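Local coordinates for penicillin binding protein 2X (Streptococcus thermophilus, PDB 5U47) that probably acts as a penicillin-sensitive transpeptidase that cross-links peptidoglycan strands while the septal wall is built during cell division, at residues 237-249 and 257-269. The protein carries 1 engineered substitution. Numbering follows the deposited sequence.
Sequences FMEQTKGINASAT and EILATTQRPTYNS
Different chi1 positions bring two threonine hydroxyls together: Thr249 keeps OG1 beside its own backbone N (-62°), whereas Thr261 turns OG1 beside its carbonyl carbon (-172°). The two side chains lie side by side, and Thr249 OG1 stands 2.8 Å from Thr261 OG1; Gln416 is a further partner of the Thr249 hydroxyl. On the reverse face of the same strand pair, chi1 of Arg264 sets CG beside the backbone N, 3.5 Å from Met238 CG, with Met238 SD close to Arg264 CB, so the thioether rests on the aliphatic part of the arginine. A bend at chi2 then turns the guanidinium back over its own strand: Arg264 NH1 donates to Thr262 OG1, which also has Glu231 as a partner, and to Gln263 O, both at 2.9 Å and both lying near the guanidinium plane, while salt bridges to Glu231 and Asp235 hold NH2 and NE. Four partners thus fix its rotation; the two carboxylates probably offset the positive charge.

Backbone evidence for an antiparallel hairpin is direct. The strand segments run at 172°, and Ala246 with Arg264 and Ala248 with Thr262 form the hydrogen-bonded pairs. Past Arg264 a cis peptide introduces Pro265, whose CD lies 3.5 Å from Ile244 O.

Strand 258-264 is an outer strand of the five-stranded antiparallel sheet of the transpeptidase domain, strand 245-252 separates it from strand 541-548, and helix 224-241 packs through Met234 and Met238 against the face bearing Ala246 and Arg264.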
loop_
_atom_site.group_PDB
_atom_site.type_symbol
_atom_site.label_atom_id
_atom_site.label_comp_id
_atom_site.label_asym_id
_atom_site.label_seq_id
_atom_site.Cartn_x
_atom_site.Cartn_y
_atom_site.Cartn_z
ATOM N N PHE A 237 1.539 -13.921 16.846
ATOM C CA PHE A 237 0.114 -14.085 16.594
ATOM C C PHE A 237 -0.110 -15.307 15.686
ATOM O O PHE A 237 -1.030 -16.100 15.917
ATOM C CB PHE A 237 -0.435 -12.779 16.002
ATOM C CG PHE A 237 -1.910 -12.790 15.673
ATOM C CD1 PHE A 237 -2.870 -12.770 16.677
ATOM C CD2 PHE A 237 -2.336 -12.699 14.349
ATOM C CE1 PHE A 237 -4.226 -12.730 16.367
ATOM C CE2 PHE A 237 -3.690 -12.658 14.042
ATOM C CZ PHE A 237 -4.635 -12.670 15.054
ATOM N N MET A 238 0.746 -15.473 14.678
ATOM C CA MET A 238 0.653 -16.634 13.784
ATOM C C MET A 238 0.982 -17.935 14.509
ATOM O O MET A 238 0.390 -18.961 14.211
ATOM C CB MET A 238 1.581 -16.493 12.583
ATOM C CG MET A 238 1.247 -15.337 11.672
ATOM S SD MET A 238 -0.508 -15.242 11.274
ATOM C CE MET A 238 -0.704 -16.803 10.411
ATOM N N GLU A 239 1.943 -17.894 15.428
ATOM C CA GLU A 239 2.274 -19.085 16.215
ATOM C C GLU A 239 1.059 -19.496 17.043
ATOM O O GLU A 239 0.739 -20.666 17.133
ATOM C CB GLU A 239 3.469 -18.834 17.120
ATOM C CG GLU A 239 4.756 -18.631 16.346
ATOM C CD GLU A 239 5.914 -18.132 17.198
ATOM O OE1 GLU A 239 5.738 -17.924 18.432
ATOM O OE2 GLU A 239 7.004 -17.944 16.613
ATOM N N GLN A 240 0.365 -18.524 17.615
ATOM C CA GLN A 240 -0.829 -18.802 18.428
ATOM C C GLN A 240 -2.042 -19.298 17.644
ATOM O O GLN A 240 -2.758 -20.185 18.099
ATOM C CB GLN A 240 -1.283 -17.541 19.143
ATOM C CG GLN A 240 -0.444 -17.075 20.311
ATOM C CD GLN A 240 -1.096 -15.863 20.952
ATOM O OE1 GLN A 240 -1.355 -14.866 20.281
ATOM N NE2 GLN A 240 -1.390 -15.951 22.241
ATOM N N THR A 241 -2.286 -18.693 16.481
ATOM C CA THR A 241 -3.476 -19.011 15.672
ATOM C C THR A 241 -3.286 -20.135 14.653
ATOM O O THR A 241 -4.210 -20.922 14.417
ATOM C CB THR A 241 -3.966 -17.768 14.891
ATOM O OG1 THR A 241 -2.935 -17.301 14.011
ATOM C CG2 THR A 241 -4.349 -16.650 15.825
ATOM N N LYS A 242 -2.087 -20.214 14.074
ATOM C CA LYS A 242 -1.783 -21.141 12.968
ATOM C C LYS A 242 -2.802 -20.970 11.825
ATOM O O LYS A 242 -3.327 -21.953 11.282
ATOM C CB LYS A 242 -1.728 -22.618 13.387
ATOM C CG LYS A 242 -0.703 -22.998 14.446
ATOM C CD LYS A 242 -1.271 -22.889 15.853
ATOM C CE LYS A 242 -0.343 -23.575 16.837
ATOM N NZ LYS A 242 -0.819 -23.389 18.230
ATOM N N GLY A 243 -3.102 -19.714 11.492
ATOM C CA GLY A 243 -4.014 -19.416 10.401
ATOM C C GLY A 243 -3.300 -19.605 9.075
ATOM O O GLY A 243 -2.057 -19.604 9.021
ATOM N N ILE A 244 -4.081 -19.762 8.008
ATOM C CA ILE A 244 -3.520 -19.911 6.670
ATOM C C ILE A 244 -2.981 -18.579 6.153
ATOM O O ILE A 244 -2.087 -18.559 5.332
ATOM C CB ILE A 244 -4.497 -20.574 5.681
ATOM C CG1 ILE A 244 -5.698 -19.682 5.367
ATOM C CG2 ILE A 244 -4.964 -21.917 6.257
ATOM C CD1 ILE A 244 -6.581 -20.243 4.264
ATOM N N ASN A 245 -3.545 -17.471 6.632
ATOM C CA ASN A 245 -3.032 -16.141 6.284
ATOM C C ASN A 245 -3.473 -15.128 7.323
ATOM O O ASN A 245 -4.315 -15.419 8.166
ATOM C CB ASN A 245 -3.397 -15.714 4.842
ATOM C CG ASN A 245 -4.864 -15.426 4.653
ATOM O OD1 ASN A 245 -5.430 -14.578 5.338
ATOM N ND2 ASN A 245 -5.486 -16.111 3.686
ATOM N N ALA A 246 -2.855 -13.957 7.309
ATOM C CA ALA A 246 -3.223 -12.914 8.247
ATOM C C ALA A 246 -2.693 -11.589 7.738
ATOM O O ALA A 246 -1.804 -11.559 6.872
ATOM C CB ALA A 246 -2.666 -13.213 9.641
ATOM N N SER A 247 -3.246 -10.497 8.273
ATOM C CA SER A 247 -2.804 -9.173 7.917
ATOM C C SER A 247 -2.979 -8.252 9.113
ATOM O O SER A 247 -3.793 -8.508 9.990
ATOM C CB SER A 247 -3.601 -8.639 6.740
ATOM O OG SER A 247 -4.941 -8.423 7.134
ATOM N N ALA A 248 -2.200 -7.184 9.125
ATOM C CA ALA A 248 -2.275 -6.148 10.153
ATOM C C ALA A 248 -1.771 -4.846 9.579
ATOM O O ALA A 248 -0.685 -4.827 8.953
ATOM C CB ALA A 248 -1.445 -6.523 11.342
ATOM N N THR A 249 -2.529 -3.768 9.801
ATOM C CA THR A 249 -2.158 -2.456 9.342
ATOM C C THR A 249 -2.492 -1.402 10.384
ATOM O O THR A 249 -3.560 -1.440 11.005
ATOM C CB THR A 249 -2.873 -2.120 8.009
ATOM O OG1 THR A 249 -2.454 -3.050 7.004
ATOM C CG2 THR A 249 -2.535 -0.733 7.527
ATOM N N GLU A 257 -2.388 8.196 6.694
ATOM C CA GLU A 257 -1.062 7.630 6.411
ATOM C C GLU A 257 -0.943 6.225 6.950
ATOM O O GLU A 257 -1.331 5.971 8.103
ATOM C CB GLU A 257 0.034 8.461 7.077
ATOM C CG GLU A 257 0.257 9.859 6.534
ATOM C CD GLU A 257 1.117 10.652 7.507
ATOM O OE1 GLU A 257 0.553 11.111 8.554
ATOM O OE2 GLU A 257 2.346 10.771 7.249
ATOM N N ILE A 258 -0.401 5.321 6.138
ATOM C CA ILE A 258 -0.160 3.935 6.558
ATOM C C ILE A 258 1.206 3.887 7.272
ATOM O O ILE A 258 2.244 4.012 6.639
ATOM C CB ILE A 258 -0.229 2.972 5.368
ATOM C CG1 ILE A 258 -1.661 2.991 4.795
ATOM C CG2 ILE A 258 0.183 1.568 5.783
ATOM C CD1 ILE A 258 -1.811 2.332 3.431
ATOM N N LEU A 259 1.175 3.674 8.582
ATOM C CA LEU A 259 2.372 3.691 9.427
ATOM C C LEU A 259 3.052 2.342 9.533
ATOM O O LEU A 259 4.251 2.275 9.780
ATOM C CB LEU A 259 2.025 4.222 10.808
ATOM C CG LEU A 259 1.410 5.625 10.805
ATOM C CD1 LEU A 259 1.005 6.080 12.197
ATOM C CD2 LEU A 259 2.384 6.607 10.209
ATOM N N ALA A 260 2.287 1.271 9.379
ATOM C CA ALA A 260 2.860 -0.049 9.360
ATOM C C ALA A 260 1.901 -1.006 8.698
ATOM O O ALA A 260 0.686 -0.882 8.850
ATOM C CB ALA A 260 3.191 -0.510 10.770
ATOM N N THR A 261 2.425 -1.962 7.941
ATOM C CA THR A 261 1.542 -2.918 7.282
ATOM C C THR A 261 2.275 -4.213 7.030
ATOM O O THR A 261 3.418 -4.204 6.600
ATOM C CB THR A 261 0.938 -2.336 5.981
ATOM O OG1 THR A 261 -0.061 -3.224 5.470
ATOM C CG2 THR A 261 1.986 -2.059 4.924
ATOM N N THR A 262 1.623 -5.326 7.312
ATOM C CA THR A 262 2.246 -6.605 7.084
ATOM C C THR A 262 1.219 -7.696 6.825
ATOM O O THR A 262 0.014 -7.538 7.102
ATOM C CB THR A 262 3.177 -6.998 8.268
ATOM O OG1 THR A 262 4.159 -7.952 7.822
ATOM C CG2 THR A 262 2.374 -7.547 9.442
ATOM N N GLN A 263 1.703 -8.799 6.271
ATOM C CA GLN A 263 0.863 -9.952 6.045
ATOM C C GLN A 263 1.660 -11.199 6.272
ATOM O O GLN A 263 2.879 -11.155 6.268
ATOM C CB GLN A 263 0.281 -9.961 4.638
ATOM C CG GLN A 263 1.231 -10.341 3.519
ATOM C CD GLN A 263 0.538 -10.245 2.167
ATOM O OE1 GLN A 263 0.027 -9.186 1.795
ATOM N NE2 GLN A 263 0.504 -11.345 1.444
ATOM N N ARG A 264 0.943 -12.303 6.497
ATOM C CA ARG A 264 1.519 -13.586 6.727
ATOM C C ARG A 264 0.753 -14.577 5.849
ATOM O O ARG A 264 -0.440 -14.410 5.654
ATOM C CB ARG A 264 1.419 -13.973 8.207
ATOM C CG ARG A 264 2.294 -13.125 9.144
ATOM C CD ARG A 264 3.765 -13.431 8.910
ATOM N NE ARG A 264 4.672 -12.692 9.788
ATOM C CZ ARG A 264 5.055 -11.420 9.613
ATOM N NH1 ARG A 264 4.576 -10.688 8.619
ATOM N NH2 ARG A 264 5.907 -10.854 10.471
ATOM N N PRO A 265 1.429 -15.584 5.290
ATOM C CA PRO A 265 2.876 -15.792 5.430
ATOM C C PRO A 265 3.658 -14.747 4.656
ATOM O O PRO A 265 3.109 -14.110 3.761
ATOM C CB PRO A 265 3.093 -17.190 4.799
ATOM C CG PRO A 265 1.955 -17.329 3.852
ATOM C CD PRO A 265 0.794 -16.692 4.560
ATOM N N THR A 266 4.931 -14.587 4.996
ATOM C CA THR A 266 5.758 -13.568 4.367
ATOM C C THR A 266 7.080 -14.158 3.942
ATOM O O THR A 266 7.247 -15.381 3.961
ATOM C CB THR A 266 5.943 -12.360 5.319
ATOM O OG1 THR A 266 6.537 -11.240 4.625
ATOM C CG2 THR A 266 6.790 -12.757 6.533
ATOM N N TYR A 267 7.997 -13.288 3.519
ATOM C CA TYR A 267 9.342 -13.695 3.129
ATOM C C TYR A 267 10.372 -12.621 3.487
ATOM O O TYR A 267 10.027 -11.453 3.745
ATOM C CB TYR A 267 9.408 -13.980 1.610
ATOM C CG TYR A 267 9.167 -12.777 0.708
ATOM C CD1 TYR A 267 7.881 -12.387 0.356
ATOM C CD2 TYR A 267 10.235 -12.046 0.175
ATOM C CE1 TYR A 267 7.656 -11.284 -0.474
ATOM C CE2 TYR A 267 10.027 -10.962 -0.659
ATOM C CZ TYR A 267 8.725 -10.587 -0.988
ATOM O OH TYR A 267 8.503 -9.506 -1.818
ATOM N N ASN A 268 11.634 -13.025 3.499
ATOM C CA ASN A 268 12.746 -12.082 3.704
ATOM C C ASN A 268 12.985 -11.378 2.372
ATOM O O ASN A 268 13.325 -12.032 1.374
ATOM C CB ASN A 268 13.992 -12.820 4.163
ATOM C CG ASN A 268 15.149 -11.884 4.466
ATOM O OD1 ASN A 268 15.489 -11.002 3.662
ATOM N ND2 ASN A 268 15.761 -12.070 5.632
ATOM N N SER A 269 12.807 -10.055 2.341
ATOM C CA SER A 269 12.967 -9.286 1.088
ATOM C C SER A 269 14.361 -9.296 0.467
ATOM O O SER A 269 14.495 -9.156 -0.770
ATOM C CB SER A 269 12.521 -7.827 1.282
ATOM O OG SER A 269 11.122 -7.745 1.478
#